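Local structure of YciF Bacterial Stress Response Protein (Salmonella enterica subsp. enterica serovar Typhimurium, 4ERU) at residues A135-L138 with L139-L143. The protein is of unknown function but is a stress response protein with a ferritin-like helix bundle that binds magnesium ions. Residues are numbered along the deposited sequence; the frame is centred on the assembly and turned at random.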
ATOM      1  N   ALA A 135      17.892 -10.315 -11.379  1.00 57.60           N
ATOM      2  CA  ALA A 135      16.754  -9.502 -10.963  1.00 53.67           C
ATOM      3  C   ALA A 135      16.381  -9.843  -9.509  1.00 51.83           C
ATOM      4  O   ALA A 135      16.263  -8.941  -8.678  1.00 51.24           O
ATOM      5  CB  ALA A 135      15.563  -9.701 -11.915  1.00 55.14           C
ATOM      6  N   LEU A 136      16.270 -11.136  -9.206  1.00 53.09           N
ATOM      7  CA  LEU A 136      15.908 -11.585  -7.865  1.00 54.60           C
ATOM      8  C   LEU A 136      16.733 -10.902  -6.797  1.00 53.95           C
ATOM      9  O   LEU A 136      16.167 -10.307  -5.891  1.00 52.52           O
ATOM     10  CB  LEU A 136      15.983 -13.113  -7.680  1.00 50.14           C
ATOM     11  CG  LEU A 136      15.458 -13.642  -6.324  1.00 55.24           C
ATOM     12  CD1 LEU A 136      13.969 -13.213  -6.052  1.00 50.82           C
ATOM     13  CD2 LEU A 136      15.622 -15.174  -6.125  1.00 56.42           C
ATOM     14  N   LYS A 137      18.059 -10.970  -6.900  1.00 57.43           N
ATOM     15  CA  LYS A 137      18.890 -10.301  -5.891  1.00 60.07           C
ATOM     16  C   LYS A 137      18.718  -8.774  -5.874  1.00 55.62           C
ATOM     17  O   LYS A 137      18.697  -8.185  -4.799  1.00 55.11           O
ATOM     18  CB  LYS A 137      20.369 -10.757  -5.927  1.00 66.50           C
ATOM     19  CG  LYS A 137      21.336  -9.940  -6.766  1.00 71.64           C
ATOM     20  CD  LYS A 137      22.811 -10.467  -6.651  1.00 99.68           C
ATOM     21  CE  LYS A 137      23.519  -9.932  -5.407  1.00102.06           C
ATOM     22  NZ  LYS A 137      23.707  -8.425  -5.477  1.00101.85           N
ATOM     23  N   LEU A 138      18.584  -8.134  -7.043  1.00 50.49           N
ATOM     24  CA  LEU A 138      18.330  -6.691  -7.070  1.00 48.29           C
ATOM     25  C   LEU A 138      16.970  -6.308  -6.431  1.00 44.45           C
ATOM     26  O   LEU A 138      16.885  -5.370  -5.618  1.00 44.65           O
ATOM     27  CB  LEU A 138      18.476  -6.118  -8.488  1.00 47.19           C
ATOM     28  CG  LEU A 138      19.900  -6.252  -9.054  1.00 55.84           C
ATOM     29  CD1 LEU A 138      19.850  -6.152 -10.566  1.00 55.71           C
ATOM     30  CD2 LEU A 138      20.874  -5.200  -8.444  1.00 52.04           C
ATOM     31  N   LEU A 139      15.930  -7.054  -6.788  1.00 45.52           N
ATOM     32  CA  LEU A 139      14.584  -6.799  -6.281  1.00 41.34           C
ATOM     33  C   LEU A 139      14.536  -6.993  -4.786  1.00 45.66           C
ATOM     34  O   LEU A 139      13.922  -6.171  -4.085  1.00 45.54           O
ATOM     35  CB  LEU A 139      13.541  -7.671  -6.979  1.00 41.34           C
ATOM     36  CG  LEU A 139      13.282  -7.289  -8.443  1.00 43.58           C
ATOM     37  CD1 LEU A 139      12.698  -8.484  -9.218  1.00 40.51           C
ATOM     38  CD2 LEU A 139      12.402  -5.993  -8.638  1.00 39.90           C
ATOM     39  N   LYS A 140      15.186  -8.047  -4.290  1.00 47.47           N
ATOM     40  CA  LYS A 140      15.223  -8.309  -2.859  1.00 52.10           C
ATOM     41  C   LYS A 140      15.938  -7.195  -2.116  1.00 51.91           C
ATOM     42  O   LYS A 140      15.547  -6.850  -1.002  1.00 52.34           O
ATOM     43  CB  LYS A 140      15.934  -9.625  -2.555  1.00 53.21           C
ATOM     44  CG  LYS A 140      15.067 -10.845  -2.670  1.00 57.39           C
ATOM     45  CD  LYS A 140      15.882 -12.138  -2.339  1.00 78.51           C
ATOM     46  CE  LYS A 140      14.955 -13.273  -1.953  1.00 82.37           C
ATOM     47  NZ  LYS A 140      15.647 -14.452  -1.288  1.00 88.50           N
ATOM     48  N   GLU A 141      16.996  -6.655  -2.718  1.00 52.79           N
ATOM     49  CA  GLU A 141      17.695  -5.512  -2.129  1.00 54.83           C
ATOM     50  C   GLU A 141      16.803  -4.266  -1.997  1.00 50.32           C
ATOM     51  O   GLU A 141      16.803  -3.608  -0.970  1.00 49.34           O
ATOM     52  CB  GLU A 141      18.929  -5.148  -2.928  1.00 58.20           C
ATOM     53  CG  GLU A 141      20.187  -5.826  -2.484  1.00 73.30           C
ATOM     54  CD  GLU A 141      21.402  -5.190  -3.155  1.00 87.37           C
ATOM     55  OE1 GLU A 141      21.946  -5.782  -4.121  1.00 90.75           O
ATOM     56  OE2 GLU A 141      21.783  -4.067  -2.739  1.00 92.42           O
ATOM     57  N   THR A 142      16.073  -3.925  -3.045  1.00 46.60           N
ATOM     58  CA  THR A 142      15.161  -2.788  -2.949  1.00 42.32           C
ATOM     59  C   THR A 142      14.078  -3.071  -1.892  1.00 44.51           C
ATOM     60  O   THR A 142      13.724  -2.195  -1.088  1.00 45.91           O
ATOM     61  CB  THR A 142      14.489  -2.499  -4.293  1.00 39.13           C
ATOM     62  OG1 THR A 142      15.467  -1.994  -5.216  1.00 41.61           O
ATOM     63  CG2 THR A 142      13.318  -1.465  -4.098  1.00 36.63           C
ATOM     64  N   LEU A 143      13.553  -4.289  -1.897  1.00 43.98           N
ATOM     65  CA  LEU A 143      12.485  -4.659  -0.993  1.00 45.11           C
ATOM     66  C   LEU A 143      12.902  -4.462   0.472  1.00 49.42           C
ATOM     67  O   LEU A 143      12.157  -3.871   1.290  1.00 49.07           O
ATOM     68  CB  LEU A 143      12.088  -6.113  -1.237  1.00 45.22           C
ATOM     69  CG  LEU A 143      11.008  -6.720  -0.338  1.00 46.33           C
ATOM     70  CD1 LEU A 143       9.699  -5.928  -0.417  1.00 43.18           C
ATOM     71  CD2 LEU A 143      10.774  -8.180  -0.730  1.00 47.42           C
TER
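Two turns near the start of helix 133-159 are held by the i to i+4 ladder of an alpha-helix, in which the carbonyl oxygens of A135, L136, K137 and L138 accept hydrogen bonds from the amides of L139, K140, E141 and T142, respectively. The first rung is the shortest and straightest: L139 N lies 2.7 Å from A135 O, with an N-H...O angle of 172°. In the third rung E141 N stands 3.1 Å from K137 O. On the inner face A135 CB meets L139 CD1 at 4.1 Å, the methyl of the shorter residue flanking one branch of the longer. L139 CG sits beside its own backbone N (chi1 -70°), which carries the isobutyl group back along the helix, close to A135 O. In this ferritin-like bundle L139 packs on Y120, L123 and A127 of helix 99-130 and, with L138, on I64 of helix 41-66. T142 turns to the same interior, and its side chain lies about 5 Å from a bound magnesium ion; its OG1 is hydrogen-bonded to R60. The outer face is more polar. K137 and E141 run side by side in the same direction, and K137 NZ reaches E141 OE1 at 3.5 Å, a salt bridge whose hydrogen bond is weak. Bends at chi3 and chi4 turn the lysine's end forward along the helix to the carboxylate. The other oxygen, E141 OE2, makes a long, weak ion pair with R60, leaving each carboxylate oxygen with a positively charged partner, neither of them close. One turn on from L136, the extended K140 chain runs alongside the leucine, its CE 4.2 Å from L136 CD1.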